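Local atomic coordinates of encapsidation protein (Bacillus phage phi29, PDB entry 5HD9), a protein that probably hydrolyses ATP through its N-terminal ASCE domain to drive packaging of the viral genome into the phage capsid. Residues D13-G24 against R147-V157; Y106-F114 against L134-F142. All coordinates share one frame; numbering follows the deposited sequence.

Contact 1: D13-G24 against R147-V157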
ATOM      1  N   ASP A  13      12.794  -4.212   5.472  1.00 19.28           N
ATOM      2  CA  ASP A  13      12.270  -3.601   6.686  1.00 22.04           C
ATOM      3  C   ASP A  13      12.291  -2.069   6.614  1.00 19.13           C
ATOM      4  O   ASP A  13      12.530  -1.398   7.618  1.00 20.70           O
ATOM      5  CB  ASP A  13      13.079  -4.090   7.895  1.00 30.87           C
ATOM      6  CG  ASP A  13      12.221  -4.321   9.121  1.00 45.62           C
ATOM      7  OD1 ASP A  13      11.183  -3.641   9.265  1.00 49.13           O
ATOM      8  OD2 ASP A  13      12.588  -5.190   9.943  1.00 54.30           O
ATOM      9  N   ARG A  14      12.040  -1.520   5.427  1.00 15.24           N
ATOM     10  CA  ARG A  14      12.020  -0.069   5.245  1.00 15.16           C
ATOM     11  C   ARG A  14      10.623   0.487   5.513  1.00 14.48           C
ATOM     12  O   ARG A  14       9.623  -0.172   5.234  1.00 12.29           O
ATOM     13  CB  ARG A  14      12.479   0.311   3.828  1.00 14.14           C
ATOM     14  CG  ARG A  14      13.899  -0.138   3.472  1.00 15.25           C
ATOM     15  CD  ARG A  14      14.879   0.149   4.606  1.00 16.97           C
ATOM     16  NE  ARG A  14      16.260   0.316   4.150  1.00 17.61           N
ATOM     17  CZ  ARG A  14      17.227  -0.594   4.262  1.00 19.25           C
ATOM     18  NH1 ARG A  14      16.997  -1.784   4.810  1.00 18.91           N
ATOM     19  NH2 ARG A  14      18.444  -0.309   3.819  1.00 21.33           N
ATOM     20  N   ILE A  15      10.563   1.701   6.056  1.00 13.93           N
ATOM     21  CA  ILE A  15       9.291   2.331   6.404  1.00 16.47           C
ATOM     22  C   ILE A  15       8.507   2.717   5.158  1.00 13.35           C
ATOM     23  O   ILE A  15       7.275   2.689   5.159  1.00 13.32           O
ATOM     24  CB  ILE A  15       9.503   3.596   7.270  1.00 21.59           C
ATOM     25  CG1 ILE A  15      10.201   3.240   8.584  1.00 32.97           C
ATOM     26  CG2 ILE A  15       8.178   4.294   7.557  1.00 20.80           C
ATOM     27  CD1 ILE A  15       9.414   2.332   9.490  1.00 44.25           C
ATOM     28  N   LEU A  16       9.231   3.083   4.103  1.00 12.32           N
ATOM     29  CA  LEU A  16       8.618   3.522   2.852  1.00 14.60           C
ATOM     30  C   LEU A  16       9.086   2.632   1.700  1.00 11.53           C
ATOM     31  O   LEU A  16      10.283   2.437   1.502  1.00 13.29           O
ATOM     32  CB  LEU A  16       8.964   4.991   2.588  1.00 19.42           C
ATOM     33  CG  LEU A  16       7.946   5.903   1.896  1.00 29.66           C
ATOM     34  CD1 LEU A  16       6.553   5.807   2.498  1.00 30.95           C
ATOM     35  CD2 LEU A  16       8.441   7.339   1.968  1.00 36.62           C
ATOM     36  N   ASN A  17       8.132   2.077   0.959  1.00 10.60           N
ATOM     37  CA  ASN A  17       8.427   1.148  -0.128  1.00 13.13           C
ATOM     38  C   ASN A  17       7.637   1.489  -1.386  1.00 10.63           C
ATOM     39  O   ASN A  17       6.436   1.757  -1.318  1.00 10.41           O
ATOM     40  CB  ASN A  17       8.115  -0.293   0.291  1.00 14.68           C
ATOM     41  CG  ASN A  17       8.838  -0.706   1.557  1.00 12.47           C
ATOM     42  OD1 ASN A  17       9.933  -1.265   1.504  1.00 13.73           O
ATOM     43  ND2 ASN A  17       8.223  -0.443   2.704  1.00 10.80           N
ATOM     44  N   PHE A  18       8.320   1.475  -2.528  1.00 10.66           N
ATOM     45  CA  PHE A  18       7.689   1.736  -3.818  1.00 11.27           C
ATOM     46  C   PHE A  18       7.936   0.570  -4.775  1.00 11.85           C
ATOM     47  O   PHE A  18       9.068   0.327  -5.180  1.00 15.24           O
ATOM     48  CB  PHE A  18       8.221   3.034  -4.434  1.00 13.38           C
ATOM     49  CG  PHE A  18       8.178   4.214  -3.502  1.00 12.27           C
ATOM     50  CD1 PHE A  18       9.263   4.517  -2.698  1.00 12.40           C
ATOM     51  CD2 PHE A  18       7.058   5.025  -3.439  1.00 13.48           C
ATOM     52  CE1 PHE A  18       9.231   5.603  -1.842  1.00 10.85           C
ATOM     53  CE2 PHE A  18       7.021   6.112  -2.583  1.00 14.02           C
ATOM     54  CZ  PHE A  18       8.112   6.399  -1.786  1.00 11.64           C
ATOM     55  N   VAL A  19       6.872  -0.147  -5.129  1.00 11.62           N
ATOM     56  CA  VAL A  19       6.962  -1.225  -6.109  1.00 12.65           C
ATOM     57  C   VAL A  19       6.338  -0.745  -7.415  1.00 15.24           C
ATOM     58  O   VAL A  19       5.140  -0.457  -7.467  1.00 15.09           O
ATOM     59  CB  VAL A  19       6.261  -2.504  -5.624  1.00 13.30           C
ATOM     60  CG1 VAL A  19       6.603  -3.674  -6.535  1.00 14.44           C
ATOM     61  CG2 VAL A  19       6.667  -2.820  -4.186  1.00 11.89           C
ATOM     62  N   ILE A  20       7.154  -0.653  -8.461  1.00 15.20           N
ATOM     63  CA  ILE A  20       6.730  -0.018  -9.705  1.00 17.80           C
ATOM     64  C   ILE A  20       7.004  -0.896 -10.920  1.00 21.67           C
ATOM     65  O   ILE A  20       7.721  -1.893 -10.837  1.00 21.64           O
ATOM     66  CB  ILE A  20       7.421   1.348  -9.888  1.00 20.85           C
ATOM     67  CG1 ILE A  20       8.940   1.176 -10.021  1.00 19.26           C
ATOM     68  CG2 ILE A  20       7.078   2.263  -8.713  1.00 21.56           C
ATOM     69  CD1 ILE A  20       9.684   2.471 -10.295  1.00 18.42           C
ATOM     70  N   GLY A  21       6.419  -0.516 -12.051  1.00 22.04           N
ATOM     71  CA  GLY A  21       6.462  -1.337 -13.246  1.00 26.11           C
ATOM     72  C   GLY A  21       5.634  -2.592 -13.056  1.00 29.42           C
ATOM     73  O   GLY A  21       5.667  -3.502 -13.884  1.00 32.84           O
ATOM     74  N   ALA A  22       4.898  -2.635 -11.949  1.00 30.42           N
ATOM     75  CA  ALA A  22       4.111  -3.800 -11.574  1.00 34.26           C
ATOM     76  C   ALA A  22       3.083  -4.128 -12.642  1.00 46.63           C
ATOM     77  O   ALA A  22       2.133  -3.381 -12.850  1.00 56.45           O
ATOM     78  CB  ALA A  22       3.424  -3.560 -10.232  1.00 28.16           C
ATOM     79  N   ARG A  23       3.270  -5.248 -13.326  1.00 44.38           N
ATOM     80  CA  ARG A  23       2.309  -5.663 -14.335  1.00 43.88           C
ATOM     81  C   ARG A  23       1.224  -6.508 -13.679  1.00 46.97           C
ATOM     82  O   ARG A  23       1.493  -7.305 -12.776  1.00 46.28           O
ATOM     83  CB  ARG A  23       3.014  -6.402 -15.467  1.00 41.03           C
ATOM     84  CG  ARG A  23       3.809  -5.440 -16.335  1.00 42.13           C
ATOM     85  CD  ARG A  23       4.818  -6.139 -17.217  1.00 42.75           C
ATOM     86  NE  ARG A  23       4.248  -6.562 -18.493  1.00 43.42           N
ATOM     87  CZ  ARG A  23       4.577  -7.685 -19.127  1.00 40.32           C
ATOM     88  NH1 ARG A  23       5.463  -8.520 -18.600  1.00 37.82           N
ATOM     89  NH2 ARG A  23       4.011  -7.978 -20.287  1.00 44.36           N
ATOM     90  N   GLY A  24      -0.002  -6.304 -14.145  1.00 51.56           N
ATOM     91  CA  GLY A  24      -1.197  -6.698 -13.425  1.00 52.96           C
ATOM     92  C   GLY A  24      -1.279  -8.124 -12.924  1.00 52.70           C
ATOM     93  O   GLY A  24      -1.116  -9.064 -13.701  1.00 59.21           O
ATOM     94  N   ARG A 147       8.858  -2.329  12.721  1.00 21.40           N
ATOM     95  CA  ARG A 147       7.937  -3.258  12.074  1.00 21.91           C
ATOM     96  C   ARG A 147       6.660  -2.577  11.593  1.00 19.42           C
ATOM     97  O   ARG A 147       5.562  -3.113  11.743  1.00 17.90           O
ATOM     98  CB  ARG A 147       7.593  -4.404  13.029  1.00 26.29           C
ATOM     99  CG  ARG A 147       8.793  -5.265  13.386  1.00 32.08           C
ATOM    100  CD  ARG A 147       8.484  -6.217  14.526  1.00 34.03           C
ATOM    101  NE  ARG A 147       9.650  -7.014  14.897  1.00 36.82           N
ATOM    102  CZ  ARG A 147       9.690  -7.846  15.933  1.00 39.96           C
ATOM    103  NH1 ARG A 147       8.625  -7.996  16.709  1.00 40.46           N
ATOM    104  NH2 ARG A 147      10.795  -8.529  16.193  1.00 42.33           N
ATOM    105  N   VAL A 148       6.817  -1.383  11.030  1.00 16.48           N
ATOM    106  CA  VAL A 148       5.738  -0.731  10.306  1.00 15.56           C
ATOM    107  C   VAL A 148       6.248  -0.431   8.908  1.00 16.32           C
ATOM    108  O   VAL A 148       7.450  -0.275   8.704  1.00 14.78           O
ATOM    109  CB  VAL A 148       5.257   0.570  10.990  1.00 17.26           C
ATOM    110  CG1 VAL A 148       4.769   0.280  12.399  1.00 18.01           C
ATOM    111  CG2 VAL A 148       6.361   1.618  11.007  1.00 20.39           C
ATOM    112  N   ARG A 149       5.347  -0.359   7.940  1.00 14.32           N
ATOM    113  CA  ARG A 149       5.764  -0.046   6.586  1.00 14.58           C
ATOM    114  C   ARG A 149       4.617   0.467   5.736  1.00 13.06           C
ATOM    115  O   ARG A 149       3.476   0.012   5.853  1.00 13.42           O
ATOM    116  CB  ARG A 149       6.388  -1.274   5.923  1.00 17.35           C
ATOM    117  CG  ARG A 149       5.395  -2.348   5.530  1.00 23.87           C
ATOM    118  CD  ARG A 149       6.035  -3.725   5.580  1.00 36.84           C
ATOM    119  NE  ARG A 149       6.063  -4.247   6.948  1.00 41.18           N
ATOM    120  CZ  ARG A 149       7.153  -4.642   7.606  1.00 37.52           C
ATOM    121  NH1 ARG A 149       8.362  -4.598   7.045  1.00 29.20           N
ATOM    122  NH2 ARG A 149       7.027  -5.093   8.846  1.00 39.01           N
ATOM    123  N   CYS A 150       4.945   1.442   4.901  1.00 11.18           N
ATOM    124  CA  CYS A 150       4.048   1.926   3.873  1.00 10.77           C
ATOM    125  C   CYS A 150       4.553   1.374   2.553  1.00 10.97           C
ATOM    126  O   CYS A 150       5.742   1.489   2.244  1.00 12.78           O
ATOM    127  CB  CYS A 150       4.000   3.454   3.856  1.00 13.61           C
ATOM    128  SG  CYS A 150       2.908   4.139   2.592  1.00 16.36           S
ATOM    129  N   ILE A 151       3.659   0.752   1.794  1.00 10.81           N
ATOM    130  CA  ILE A 151       4.018   0.157   0.514  1.00 11.11           C
ATOM    131  C   ILE A 151       3.170   0.774  -0.591  1.00 11.48           C
ATOM    132  O   ILE A 151       1.948   0.630  -0.607  1.00 11.56           O
ATOM    133  CB  ILE A 151       3.843  -1.373   0.536  1.00 11.73           C
ATOM    134  CG1 ILE A 151       4.706  -1.984   1.645  1.00 15.34           C
ATOM    135  CG2 ILE A 151       4.239  -1.975  -0.804  1.00 12.53           C
ATOM    136  CD1 ILE A 151       4.155  -3.252   2.221  1.00 20.59           C
ATOM    137  N   CYS A 152       3.837   1.473  -1.504  1.00 12.15           N
ATOM    138  CA  CYS A 152       3.170   2.142  -2.611  1.00 12.83           C
ATOM    139  C   CYS A 152       3.354   1.336  -3.891  1.00 13.90           C
ATOM    140  O   CYS A 152       4.470   0.943  -4.222  1.00 14.58           O
ATOM    141  CB  CYS A 152       3.715   3.561  -2.782  1.00 13.74           C
ATOM    142  SG  CYS A 152       3.607   4.555  -1.271  1.00 15.80           S
ATOM    143  N   LEU A 153       2.252   1.092  -4.599  1.00 14.32           N
ATOM    144  CA  LEU A 153       2.265   0.268  -5.804  1.00 15.83           C
ATOM    145  C   LEU A 153       1.842   1.057  -7.039  1.00 18.78           C
ATOM    146  O   LEU A 153       0.975   1.930  -6.965  1.00 17.24           O
ATOM    147  CB  LEU A 153       1.332  -0.933  -5.643  1.00 16.00           C
ATOM    148  CG  LEU A 153       1.379  -1.725  -4.336  1.00 16.38           C
ATOM    149  CD1 LEU A 153       0.209  -2.690  -4.293  1.00 19.82           C
ATOM    150  CD2 LEU A 153       2.696  -2.472  -4.198  1.00 18.06           C
ATOM    151  N   SER A 154       2.442   0.729  -8.178  1.00 15.50           N
ATOM    152  CA  SER A 154       2.037   1.318  -9.450  1.00 16.82           C
ATOM    153  C   SER A 154       2.414   0.427 -10.622  1.00 19.85           C
ATOM    154  O   SER A 154       3.459  -0.226 -10.606  1.00 20.79           O
ATOM    155  CB  SER A 154       2.669   2.699  -9.632  1.00 17.71           C
ATOM    156  OG  SER A 154       2.342   3.237 -10.902  1.00 17.72           O
ATOM    157  N   ASN A 155       1.555   0.405 -11.636  1.00 20.69           N
ATOM    158  CA  ASN A 155       1.863  -0.271 -12.887  1.00 24.81           C
ATOM    159  C   ASN A 155       2.768   0.607 -13.738  1.00 24.88           C
ATOM    160  O   ASN A 155       3.390   0.144 -14.694  1.00 26.60           O
ATOM    161  CB  ASN A 155       0.585  -0.617 -13.658  1.00 31.39           C
ATOM    162  CG  ASN A 155      -0.401  -1.429 -12.834  1.00 44.74           C
ATOM    163  OD1 ASN A 155      -1.569  -1.060 -12.713  1.00 49.07           O
ATOM    164  ND2 ASN A 155       0.061  -2.540 -12.270  1.00 50.65           N
ATOM    165  N   ALA A 156       2.834   1.885 -13.380  1.00 23.71           N
ATOM    166  CA  ALA A 156       3.691   2.833 -14.074  1.00 24.37           C
ATOM    167  C   ALA A 156       5.107   2.749 -13.538  1.00 24.36           C
ATOM    168  O   ALA A 156       5.377   2.076 -12.544  1.00 24.08           O
ATOM    169  CB  ALA A 156       3.158   4.244 -13.925  1.00 26.30           C
ATOM    170  N   VAL A 157       6.013   3.448 -14.205  1.00 27.33           N
ATOM    171  CA  VAL A 157       7.405   3.467 -13.800  1.00 31.26           C
ATOM    172  C   VAL A 157       7.943   4.858 -14.137  1.00 35.19           C
ATOM    173  O   VAL A 157       8.967   5.025 -14.793  1.00 41.59           O
ATOM    174  CB  VAL A 157       8.192   2.302 -14.478  1.00 33.36           C
ATOM    175  CG1 VAL A 157       7.963   2.295 -15.978  1.00 41.17           C
ATOM    176  CG2 VAL A 157       9.687   2.310 -14.118  1.00 30.17           C
TER
HETATM  177  O   HOH W   1      11.536  -2.446  11.946  1.00 24.55           O
HETATM  178  O   HOH W   2       9.247  -6.237   9.931  1.00 33.97           O
HETATM  179  O   HOH W   3       9.400  -2.965   4.957  1.00 36.94           O

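Contact 2: Y106-F114 against L134-F142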
ATOM      1  N   TYR A 106      -7.297   4.847  15.219  1.00 17.07           N
ATOM      2  CA  TYR A 106      -6.488   3.866  14.503  1.00 16.83           C
ATOM      3  C   TYR A 106      -5.532   3.202  15.496  1.00 19.21           C
ATOM      4  O   TYR A 106      -4.372   3.592  15.597  1.00 17.28           O
ATOM      5  CB  TYR A 106      -5.716   4.537  13.362  1.00 15.81           C
ATOM      6  CG  TYR A 106      -6.607   5.282  12.392  1.00 15.64           C
ATOM      7  CD1 TYR A 106      -7.260   4.613  11.367  1.00 16.37           C
ATOM      8  CD2 TYR A 106      -6.800   6.652  12.506  1.00 17.87           C
ATOM      9  CE1 TYR A 106      -8.078   5.285  10.481  1.00 18.23           C
ATOM     10  CE2 TYR A 106      -7.620   7.335  11.622  1.00 17.87           C
ATOM     11  CZ  TYR A 106      -8.254   6.644  10.612  1.00 18.30           C
ATOM     12  OH  TYR A 106      -9.074   7.310   9.727  1.00 17.61           O
ATOM     13  N   PRO A 107      -6.028   2.202  16.244  1.00 19.27           N
ATOM     14  CA  PRO A 107      -5.308   1.667  17.408  1.00 19.35           C
ATOM     15  C   PRO A 107      -3.983   0.956  17.123  1.00 18.37           C
ATOM     16  O   PRO A 107      -3.048   1.147  17.896  1.00 18.79           O
ATOM     17  CB  PRO A 107      -6.313   0.671  18.005  1.00 21.44           C
ATOM     18  CG  PRO A 107      -7.641   1.130  17.516  1.00 22.96           C
ATOM     19  CD  PRO A 107      -7.381   1.627  16.137  1.00 21.61           C
ATOM     20  N   ASN A 108      -3.900   0.150  16.067  1.00 16.33           N
ATOM     21  CA  ASN A 108      -2.739  -0.724  15.889  1.00 18.13           C
ATOM     22  C   ASN A 108      -2.381  -0.976  14.427  1.00 16.47           C
ATOM     23  O   ASN A 108      -2.213  -2.121  14.009  1.00 14.15           O
ATOM     24  CB  ASN A 108      -2.997  -2.057  16.598  1.00 22.71           C
ATOM     25  CG  ASN A 108      -1.742  -2.901  16.743  1.00 23.46           C
ATOM     26  OD1 ASN A 108      -0.637  -2.377  16.875  1.00 19.88           O
ATOM     27  ND2 ASN A 108      -1.911  -4.218  16.719  1.00 24.42           N
ATOM     28  N   VAL A 109      -2.254   0.096  13.655  1.00 13.60           N
ATOM     29  CA  VAL A 109      -1.889  -0.015  12.247  1.00 14.20           C
ATOM     30  C   VAL A 109      -0.386  -0.243  12.112  1.00 13.71           C
ATOM     31  O   VAL A 109       0.408   0.441  12.752  1.00 12.88           O
ATOM     32  CB  VAL A 109      -2.296   1.251  11.458  1.00 15.09           C
ATOM     33  CG1 VAL A 109      -1.825   1.169  10.008  1.00 14.69           C
ATOM     34  CG2 VAL A 109      -3.806   1.449  11.518  1.00 17.32           C
ATOM     35  N   SER A 110       0.001  -1.212  11.283  1.00 12.61           N
ATOM     36  CA  SER A 110       1.418  -1.468  11.023  1.00 15.89           C
ATOM     37  C   SER A 110       1.732  -1.523   9.528  1.00 15.02           C
ATOM     38  O   SER A 110       2.898  -1.492   9.140  1.00 15.36           O
ATOM     39  CB  SER A 110       1.857  -2.773  11.691  1.00 24.91           C
ATOM     40  OG  SER A 110       1.434  -3.900  10.944  1.00 32.30           O
ATOM     41  N   THR A 111       0.703  -1.605   8.690  1.00 12.79           N
ATOM     42  CA  THR A 111       0.904  -1.606   7.245  1.00 11.82           C
ATOM     43  C   THR A 111      -0.040  -0.635   6.546  1.00 13.55           C
ATOM     44  O   THR A 111      -1.241  -0.608   6.824  1.00 13.01           O
ATOM     45  CB  THR A 111       0.709  -3.015   6.642  1.00 11.37           C
ATOM     46  OG1 THR A 111       1.643  -3.927   7.235  1.00 11.10           O
ATOM     47  CG2 THR A 111       0.939  -2.992   5.137  1.00 13.35           C
ATOM     48  N   ILE A 112       0.527   0.162   5.643  1.00 11.61           N
ATOM     49  CA  ILE A 112      -0.243   1.017   4.749  1.00 11.94           C
ATOM     50  C   ILE A 112       0.049   0.614   3.309  1.00 12.50           C
ATOM     51  O   ILE A 112       1.211   0.528   2.910  1.00 12.93           O
ATOM     52  CB  ILE A 112       0.096   2.514   4.928  1.00 14.77           C
ATOM     53  CG1 ILE A 112      -0.199   2.965   6.359  1.00 15.05           C
ATOM     54  CG2 ILE A 112      -0.691   3.366   3.925  1.00 15.11           C
ATOM     55  CD1 ILE A 112       0.437   4.299   6.728  1.00 15.19           C
ATOM     56  N   VAL A 113      -1.006   0.370   2.538  1.00 11.93           N
ATOM     57  CA  VAL A 113      -0.858   0.055   1.123  1.00 11.78           C
ATOM     58  C   VAL A 113      -1.507   1.146   0.279  1.00 12.16           C
ATOM     59  O   VAL A 113      -2.717   1.361   0.328  1.00 12.40           O
ATOM     60  CB  VAL A 113      -1.470  -1.311   0.781  1.00 10.90           C
ATOM     61  CG1 VAL A 113      -1.311  -1.614  -0.705  1.00 11.65           C
ATOM     62  CG2 VAL A 113      -0.805  -2.397   1.612  1.00 12.06           C
ATOM     63  N   PHE A 114      -0.670   1.833  -0.491  1.00 12.24           N
ATOM     64  CA  PHE A 114      -1.098   2.927  -1.348  1.00 12.19           C
ATOM     65  C   PHE A 114      -1.008   2.463  -2.794  1.00 13.84           C
ATOM     66  O   PHE A 114       0.050   2.535  -3.410  1.00 16.05           O
ATOM     67  CB  PHE A 114      -0.224   4.162  -1.098  1.00 13.69           C
ATOM     68  CG  PHE A 114      -0.674   5.409  -1.819  1.00 14.48           C
ATOM     69  CD1 PHE A 114      -1.735   5.394  -2.714  1.00 16.64           C
ATOM     70  CD2 PHE A 114      -0.020   6.607  -1.592  1.00 15.19           C
ATOM     71  CE1 PHE A 114      -2.130   6.551  -3.369  1.00 18.54           C
ATOM     72  CE2 PHE A 114      -0.411   7.766  -2.244  1.00 18.04           C
ATOM     73  CZ  PHE A 114      -1.466   7.737  -3.132  1.00 17.18           C
ATOM     74  N   LEU A 134       0.526  12.208   2.899  1.00 16.06           N
ATOM     75  CA  LEU A 134       0.805  10.801   3.174  1.00 14.40           C
ATOM     76  C   LEU A 134       1.697  10.696   4.394  1.00 14.80           C
ATOM     77  O   LEU A 134       1.495   9.847   5.259  1.00 14.27           O
ATOM     78  CB  LEU A 134       1.481  10.112   1.986  1.00 14.10           C
ATOM     79  CG  LEU A 134       1.743   8.614   2.195  1.00 12.78           C
ATOM     80  CD1 LEU A 134       0.433   7.853   2.292  1.00 12.03           C
ATOM     81  CD2 LEU A 134       2.611   8.037   1.090  1.00 12.99           C
ATOM     82  N   LEU A 135       2.691  11.571   4.450  1.00 15.63           N
ATOM     83  CA  LEU A 135       3.598  11.616   5.578  1.00 16.98           C
ATOM     84  C   LEU A 135       2.828  11.853   6.879  1.00 16.04           C
ATOM     85  O   LEU A 135       3.067  11.176   7.875  1.00 15.32           O
ATOM     86  CB  LEU A 135       4.648  12.699   5.354  1.00 19.57           C
ATOM     87  CG  LEU A 135       5.844  12.319   4.474  1.00 18.89           C
ATOM     88  CD1 LEU A 135       6.764  13.515   4.275  1.00 22.55           C
ATOM     89  CD2 LEU A 135       6.632  11.143   5.049  1.00 17.01           C
ATOM     90  N   ASN A 136       1.888  12.794   6.862  1.00 17.00           N
ATOM     91  CA  ASN A 136       1.063  13.055   8.038  1.00 17.69           C
ATOM     92  C   ASN A 136       0.243  11.826   8.424  1.00 16.54           C
ATOM     93  O   ASN A 136       0.126  11.492   9.604  1.00 15.62           O
ATOM     94  CB  ASN A 136       0.133  14.245   7.796  1.00 21.84           C
ATOM     95  CG  ASN A 136      -0.740  14.556   8.999  1.00 24.00           C
ATOM     96  OD1 ASN A 136      -1.900  14.154   9.056  1.00 25.71           O
ATOM     97  ND2 ASN A 136      -0.182  15.271   9.971  1.00 24.15           N
ATOM     98  N   LEU A 137      -0.320  11.158   7.423  1.00 14.58           N
ATOM     99  CA  LEU A 137      -1.081   9.934   7.645  1.00 13.69           C
ATOM    100  C   LEU A 137      -0.210   8.885   8.330  1.00 12.77           C
ATOM    101  O   LEU A 137      -0.637   8.247   9.291  1.00 12.47           O
ATOM    102  CB  LEU A 137      -1.629   9.401   6.317  1.00 13.97           C
ATOM    103  CG  LEU A 137      -2.645   8.254   6.347  1.00 19.56           C
ATOM    104  CD1 LEU A 137      -3.446   8.249   5.058  1.00 24.47           C
ATOM    105  CD2 LEU A 137      -1.983   6.900   6.537  1.00 15.94           C
HETATM  106  N   MSE A 138       1.016   8.725   7.842  1.00 12.55           N
HETATM  107  CA  MSE A 138       1.940   7.734   8.383  1.00 12.57           C
HETATM  108  C   MSE A 138       2.301   8.021   9.840  1.00 13.53           C
HETATM  109  O   MSE A 138       2.230   7.129  10.686  1.00 13.99           O
HETATM  110  CB  MSE A 138       3.210   7.678   7.529  1.00 13.82           C
HETATM  111  CG  MSE A 138       2.975   7.100   6.148  1.00 13.11           C
HETATM  112 SE   MSE A 138       4.521   7.242   4.977  1.00 27.21          SE
HETATM  113  CE  MSE A 138       5.750   6.152   6.017  1.00 17.87           C
ATOM    114  N   ASP A 139       2.684   9.257  10.139  1.00 15.18           N
ATOM    115  CA  ASP A 139       3.036   9.611  11.511  1.00 16.73           C
ATOM    116  C   ASP A 139       1.831   9.479  12.437  1.00 15.99           C
ATOM    117  O   ASP A 139       1.980   9.152  13.614  1.00 16.90           O
ATOM    118  CB  ASP A 139       3.588  11.035  11.593  1.00 17.75           C
ATOM    119  CG  ASP A 139       5.087  11.077  11.864  1.00 20.12           C
ATOM    120  OD1 ASP A 139       5.647  10.120  12.440  1.00 20.02           O
ATOM    121  OD2 ASP A 139       5.710  12.093  11.510  1.00 20.91           O
ATOM    122  N   THR A 140       0.638   9.734  11.909  1.00 15.36           N
ATOM    123  CA  THR A 140      -0.570   9.663  12.721  1.00 15.83           C
ATOM    124  C   THR A 140      -0.841   8.232  13.192  1.00 15.24           C
ATOM    125  O   THR A 140      -1.170   8.014  14.359  1.00 17.06           O
ATOM    126  CB  THR A 140      -1.804  10.190  11.949  1.00 16.05           C
ATOM    127  OG1 THR A 140      -1.632  11.581  11.657  1.00 16.55           O
ATOM    128  CG2 THR A 140      -3.080  10.014  12.767  1.00 16.75           C
ATOM    129  N   VAL A 141      -0.698   7.260  12.293  1.00 13.92           N
ATOM    130  CA  VAL A 141      -1.113   5.889  12.593  1.00 15.51           C
ATOM    131  C   VAL A 141       0.039   4.967  13.003  1.00 16.08           C
ATOM    132  O   VAL A 141      -0.195   3.946  13.653  1.00 16.73           O
ATOM    133  CB  VAL A 141      -1.858   5.254  11.391  1.00 17.37           C
ATOM    134  CG1 VAL A 141      -3.067   6.098  11.018  1.00 20.47           C
ATOM    135  CG2 VAL A 141      -0.933   5.066  10.189  1.00 13.38           C
ATOM    136  N   PHE A 142       1.270   5.316  12.635  1.00 16.32           N
ATOM    137  CA  PHE A 142       2.439   4.543  13.066  1.00 15.62           C
ATOM    138  C   PHE A 142       3.004   5.093  14.368  1.00 19.21           C
ATOM    139  O   PHE A 142       3.446   6.240  14.439  1.00 18.88           O
ATOM    140  CB  PHE A 142       3.534   4.535  11.992  1.00 14.98           C
ATOM    141  CG  PHE A 142       3.191   3.731  10.763  1.00 15.02           C
ATOM    142  CD1 PHE A 142       2.178   2.783  10.785  1.00 13.46           C
ATOM    143  CD2 PHE A 142       3.891   3.921   9.585  1.00 13.19           C
ATOM    144  CE1 PHE A 142       1.871   2.048   9.656  1.00 13.09           C
ATOM    145  CE2 PHE A 142       3.589   3.187   8.453  1.00 14.40           C
ATOM    146  CZ  PHE A 142       2.578   2.249   8.489  1.00 14.95           C
TER
HETATM  147  O   HOH W   4      -2.148   2.612  14.892  1.00 12.70           O
HETATM  148  O   HOH W   5       1.224   1.531  15.042  1.00 30.86           O

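Contact 1: D13-G24 against R147-V157
The Arg149 guanidinium meets the Asp13 carboxylate obliquely, their planes 28° apart, in a long salt bridge of 3.7 Å from NH1 to OD1. Water 2, at the guanidinium edge and in its plane, accepts a hydrogen bond from Arg149 NH2; water 3 accepts from NH1 and donates to Arg14 O. The Asn17 amide is gripped twice through ND2, which donates to Arg14 O and, at 3.2 Å, to Cys150 O. That second acceptor lies in the amide plane, yet ND2 stands above the Cys150 carbonyl plane; Asn17 N lies nearly in line with the same C=O, though its N-H is bent at 135°. CG beside the backbone N (chi1 -55°) turns the amide toward Arg14. Cys152 lies oblique to the Phe18 ring, SG 4.8 Å from the centroid, and Phe164 meets that ring edge-to-face. Gly21 N donates to Ala156 O and Ala22 N to a lone pair of Ser154 O; Ser154 OG accepts from Ala156 N in an ST turn. Cys150 N and Cys152 N donate to Ile15 O and Asn17 O, and Val19 N to Cys152 O: parallel strands of a P-loop NTPase core, whose loop at Gly21 fits the start of a Walker A motif.

Contact 2: Y106-F114 against L134-F142
Ile112 points from its strand at the last turns of helix 130-141. Outward from CB, CG1 is set beside the backbone N (chi1 -60°) and comes 3.6 Å from Phe142 CZ. CD1 then extends into a socket of four side chains: it lies 3.4 Å from Phe142 CZ and 3.6 Å from CD2 of Leu137, whose side chain runs past it in the opposite direction. Met138, a selenomethionine, offers CG, and Val141 CG2 completes the set at 3.8 Å from Ile112 CD1. Nearer the start of the strand, Val141 turns its other methyl, CG1, to Tyr106, 3.9 Å from CB and oblique to the ring. The Phe142 ring lies against the strand backbone, with Val109 O at its edge near the ring plane and Ser110 C 3.6 Å from CE1. Toward the other end, Leu134 CD2 touches the edge of the Phe114 ring at CD2. The polar link is by water: Val141 O accepts from water 4, which also donates to Tyr106 O and accepts from Val109 N, and from water 5, which also donates to Val109 O. The axes of segments 109-114 and 134-141 come within 9.2 Å and run 154° apart, roughly antiparallel, as the first two elements of the beta-alpha-beta unit that continues into strand 149-153 of the ASCE sheet.

In the fold
Strand 149-153 of contact 1 lies in the sheet between strand 16-19 and strand 109-115 of contact 2, so the two contacts adjoin there. Their centres are about 15 Å apart, but Ile151 joins them directly: its N is 2.7 Å from Ile112 O and its O 2.9 Å from Phe114 N, both probable hydrogen bonds. Met138 of the helix also reaches contact 1, with SE 3.5 Å from Leu16 CD1 and CE packing on Ile15 CG2. Along the chain, contact 2 is nested inside the loop closed by contact 1. The probable P-loop, with Gly21, Gly26, Lys27 and Ser28, leads from strand 16-19 into helix 26-42, placing contact 1 beside the likely nucleotide site.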